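Local coordinates for protein AAC3-I (Uncultured bacterium, PDB 5HMN) that probably acetylates aminoglycoside antibiotics with acetyl-coenzyme A, as a GNAT-family acetyltransferase from a soil metagenome, at residues E83-D88 / F121-T126. Sequence-based numbering, arbitrary orientation.
Sequences EIYIYD and FVQADT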
ATOM      1  N   GLU C  83       2.111   6.518  -6.886  1.00 30.86           N
ATOM      2  CA  GLU C  83       1.067   5.590  -7.293  1.00 33.41           C
ATOM      3  C   GLU C  83      -0.039   5.560  -6.251  1.00 37.69           C
ATOM      4  O   GLU C  83       0.215   5.768  -5.062  1.00 38.05           O
ATOM      5  CB  GLU C  83       1.622   4.180  -7.479  1.00 35.14           C
ATOM      6  CG  GLU C  83       3.077   4.119  -7.873  1.00 45.57           C
ATOM      7  CD  GLU C  83       3.631   2.713  -7.761  1.00 60.66           C
ATOM      8  OE1 GLU C  83       3.011   1.880  -7.068  1.00 58.22           O
ATOM      9  OE2 GLU C  83       4.689   2.441  -8.366  1.00 56.04           O
ATOM     10  N   ILE C  84      -1.257   5.285  -6.698  1.00 32.19           N
ATOM     11  CA  ILE C  84      -2.396   5.214  -5.790  1.00 27.20           C
ATOM     12  C   ILE C  84      -2.804   3.759  -5.592  1.00 32.87           C
ATOM     13  O   ILE C  84      -3.086   3.037  -6.549  1.00 34.27           O
ATOM     14  CB  ILE C  84      -3.590   6.036  -6.305  1.00 30.23           C
ATOM     15  CG1 ILE C  84      -3.195   7.504  -6.468  1.00 38.37           C
ATOM     16  CG2 ILE C  84      -4.778   5.910  -5.360  1.00 30.17           C
ATOM     17  CD1 ILE C  84      -4.314   8.373  -6.988  1.00 55.11           C
ATOM     18  N   TYR C  85      -2.804   3.330  -4.338  1.00 24.74           N
ATOM     19  CA  TYR C  85      -3.199   1.973  -3.995  1.00 30.35           C
ATOM     20  C   TYR C  85      -4.648   1.932  -3.512  1.00 29.37           C
ATOM     21  O   TYR C  85      -4.971   2.457  -2.450  1.00 26.91           O
ATOM     22  CB  TYR C  85      -2.257   1.411  -2.928  1.00 29.94           C
ATOM     23  CG  TYR C  85      -2.620   0.035  -2.421  1.00 36.60           C
ATOM     24  CD1 TYR C  85      -2.949  -0.989  -3.298  1.00 43.57           C
ATOM     25  CD2 TYR C  85      -2.604  -0.247  -1.064  1.00 45.56           C
ATOM     26  CE1 TYR C  85      -3.270  -2.250  -2.834  1.00 45.80           C
ATOM     27  CE2 TYR C  85      -2.923  -1.504  -0.592  1.00 50.09           C
ATOM     28  CZ  TYR C  85      -3.256  -2.503  -1.481  1.00 60.54           C
ATOM     29  OH  TYR C  85      -3.573  -3.763  -1.017  1.00 53.60           O
ATOM     30  N   ILE C  86      -5.517   1.313  -4.300  1.00 29.20           N
ATOM     31  CA  ILE C  86      -6.880   1.053  -3.858  1.00 32.42           C
ATOM     32  C   ILE C  86      -6.876  -0.044  -2.799  1.00 32.78           C
ATOM     33  O   ILE C  86      -6.531  -1.195  -3.082  1.00 31.76           O
ATOM     34  CB  ILE C  86      -7.790   0.636  -5.026  1.00 26.95           C
ATOM     35  CG1 ILE C  86      -7.854   1.751  -6.073  1.00 31.75           C
ATOM     36  CG2 ILE C  86      -9.181   0.303  -4.517  1.00 31.15           C
ATOM     37  CD1 ILE C  86      -8.780   1.447  -7.246  1.00 34.18           C
ATOM     38  N   TYR C  87      -7.243   0.312  -1.573  1.00 30.20           N
ATOM     39  CA  TYR C  87      -7.295  -0.678  -0.513  1.00 29.75           C
ATOM     40  C   TYR C  87      -8.634  -1.404  -0.509  1.00 36.90           C
ATOM     41  O   TYR C  87      -8.668  -2.624  -0.622  1.00 34.20           O
ATOM     42  CB  TYR C  87      -7.041  -0.045   0.856  1.00 30.19           C
ATOM     43  CG  TYR C  87      -6.753  -1.085   1.920  1.00 27.29           C
ATOM     44  CD1 TYR C  87      -5.448  -1.466   2.213  1.00 36.50           C
ATOM     45  CD2 TYR C  87      -7.788  -1.712   2.607  1.00 33.63           C
ATOM     46  CE1 TYR C  87      -5.185  -2.431   3.177  1.00 46.65           C
ATOM     47  CE2 TYR C  87      -7.536  -2.670   3.566  1.00 36.61           C
ATOM     48  CZ  TYR C  87      -6.237  -3.029   3.850  1.00 38.34           C
ATOM     49  OH  TYR C  87      -5.993  -3.991   4.807  1.00 51.97           O
ATOM     50  N   ASP C  88      -9.725  -0.652  -0.365  1.00 34.56           N
ATOM     51  CA  ASP C  88     -11.073  -1.219  -0.332  1.00 41.59           C
ATOM     52  C   ASP C  88     -11.977  -0.532  -1.358  1.00 27.49           C
ATOM     53  O   ASP C  88     -11.913   0.680  -1.537  1.00 27.70           O
ATOM     54  CB  ASP C  88     -11.703  -1.081   1.065  1.00 43.92           C
ATOM     55  CG  ASP C  88     -11.208  -2.130   2.061  1.00 48.08           C
ATOM     56  OD1 ASP C  88     -10.856  -3.246   1.665  1.00 48.22           O
ATOM     57  OD2 ASP C  88     -11.189  -1.848   3.275  1.00 48.52           O
ATOM     58  N   PHE C 121      -3.096   1.085  -8.719  1.00 32.74           N
ATOM     59  CA  PHE C 121      -3.077  -0.370  -8.654  1.00 31.43           C
ATOM     60  C   PHE C 121      -3.930  -0.896  -7.503  1.00 34.73           C
ATOM     61  O   PHE C 121      -4.213  -0.190  -6.529  1.00 33.08           O
ATOM     62  CB  PHE C 121      -1.637  -0.898  -8.566  1.00 37.65           C
ATOM     63  CG  PHE C 121      -0.946  -0.606  -7.262  1.00 39.61           C
ATOM     64  CD1 PHE C 121      -0.837  -1.585  -6.290  1.00 51.04           C
ATOM     65  CD2 PHE C 121      -0.394   0.639  -7.017  1.00 50.43           C
ATOM     66  CE1 PHE C 121      -0.194  -1.327  -5.090  1.00 52.45           C
ATOM     67  CE2 PHE C 121       0.246   0.907  -5.817  1.00 54.89           C
ATOM     68  CZ  PHE C 121       0.346  -0.081  -4.853  1.00 37.70           C
ATOM     69  N   VAL C 122      -4.374  -2.136  -7.650  1.00 33.31           N
ATOM     70  CA  VAL C 122      -5.268  -2.745  -6.679  1.00 36.42           C
ATOM     71  C   VAL C 122      -5.108  -4.261  -6.717  1.00 42.56           C
ATOM     72  O   VAL C 122      -4.985  -4.857  -7.789  1.00 43.89           O
ATOM     73  CB  VAL C 122      -6.746  -2.352  -6.939  1.00 39.15           C
ATOM     74  CG1 VAL C 122      -7.155  -2.689  -8.367  1.00 44.77           C
ATOM     75  CG2 VAL C 122      -7.677  -3.028  -5.941  1.00 45.77           C
ATOM     76  N   GLN C 123      -5.070  -4.876  -5.542  1.00 41.33           N
ATOM     77  CA  GLN C 123      -5.004  -6.326  -5.447  1.00 48.29           C
ATOM     78  C   GLN C 123      -6.406  -6.908  -5.477  1.00 55.44           C
ATOM     79  O   GLN C 123      -7.300  -6.444  -4.774  1.00 51.92           O
ATOM     80  CB  GLN C 123      -4.287  -6.765  -4.170  1.00 53.77           C
ATOM     81  CG  GLN C 123      -2.842  -6.327  -4.063  1.00 60.85           C
ATOM     82  CD  GLN C 123      -2.136  -6.971  -2.885  1.00 90.95           C
ATOM     83  OE1 GLN C 123      -2.481  -8.079  -2.473  1.00 83.02           O
ATOM     84  NE2 GLN C 123      -1.147  -6.276  -2.331  1.00 97.05           N
ATOM     85  N   ALA C 124      -6.597  -7.926  -6.303  1.00 51.35           N
ATOM     86  CA  ALA C 124      -7.870  -8.622  -6.345  1.00 48.79           C
ATOM     87  C   ALA C 124      -7.720 -10.006  -5.739  1.00 67.93           C
ATOM     88  O   ALA C 124      -6.856 -10.783  -6.146  1.00 58.04           O
ATOM     89  CB  ALA C 124      -8.385  -8.715  -7.769  1.00 57.61           C
ATOM     90  N   ASP C 125      -8.562 -10.305  -4.756  1.00 75.51           N
ATOM     91  CA  ASP C 125      -8.627 -11.642  -4.184  1.00 86.16           C
ATOM     92  C   ASP C 125      -9.042 -12.592  -5.309  1.00 83.96           C
ATOM     93  O   ASP C 125      -9.567 -12.144  -6.328  1.00 74.77           O
ATOM     94  CB  ASP C 125      -9.602 -11.672  -3.006  1.00102.90           C
ATOM     95  CG  ASP C 125      -9.437 -12.896  -2.134  1.00122.03           C
ATOM     96  OD1 ASP C 125      -9.002 -13.948  -2.646  1.00135.41           O
ATOM     97  OD2 ASP C 125      -9.748 -12.805  -0.928  1.00129.02           O
ATOM     98  N   THR C 126      -8.740 -13.884  -5.181  1.00 81.72           N
ATOM     99  CA  THR C 126      -9.036 -14.840  -6.264  1.00 89.71           C
ATOM    100  C   THR C 126     -10.227 -15.810  -6.167  1.00103.20           C
ATOM    101  O   THR C 126     -10.641 -16.374  -7.180  1.00102.31           O
ATOM    102  CB  THR C 126      -7.784 -15.671  -6.613  1.00 93.28           C
ATOM    103  OG1 THR C 126      -7.092 -16.027  -5.409  1.00 92.44           O
ATOM    104  CG2 THR C 126      -6.850 -14.876  -7.512  1.00 97.03           C
TER
HETATM  105  O   HOH W   1      -6.190  -3.756  -3.065  1.00 37.54           O
HETATM  106  O   HOH W   2      -9.046  -5.373  -2.143  1.00 70.71           O
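Tyr85 and Phe121 lie on the same face of the sheet with their rings nearly parallel, planes at 20°, yet slid so far along each other that they hardly overlap. The centroids are 5.0 Å apart, and the tightest touch is Tyr85 CD1 against Phe121 CE1 at 3.3 Å. Phe121 reaches this place because its CG sits between the backbone N and the carbonyl carbon (chi1 70°), which swings the ring toward the strand 82-91 and brings Tyr85 CA over one of its faces. From the preceding residue on that face, Glu83 sets OE1 3.2 Å from Phe121 CE2, its carboxylate almost perpendicular to the ring; OE2 is hydrogen-bonded to Tyr118 OH and, weakly, to Tyr87 OH of the second subunit. Beneath the rings, Phe121 N donates to Ile84 O at 2.9 Å and Ile86 N to Phe121 O at 3.0 Å, the pairing of parallel strands. On the other face Ile86 CB meets Val122 CB at 3.7 Å, and the side chain of Val122 also touches the bound coenzyme A. Beyond them the strands part, and a water bridges the gap, 2.6 Å from Ile86 O and taking the N-H of Gln123 N at 2.9 Å. Such splaying of the two parallel strands of a beta-alpha-beta unit, here joined through helix 100-115, beside the cofactor is characteristic of the GNAT fold.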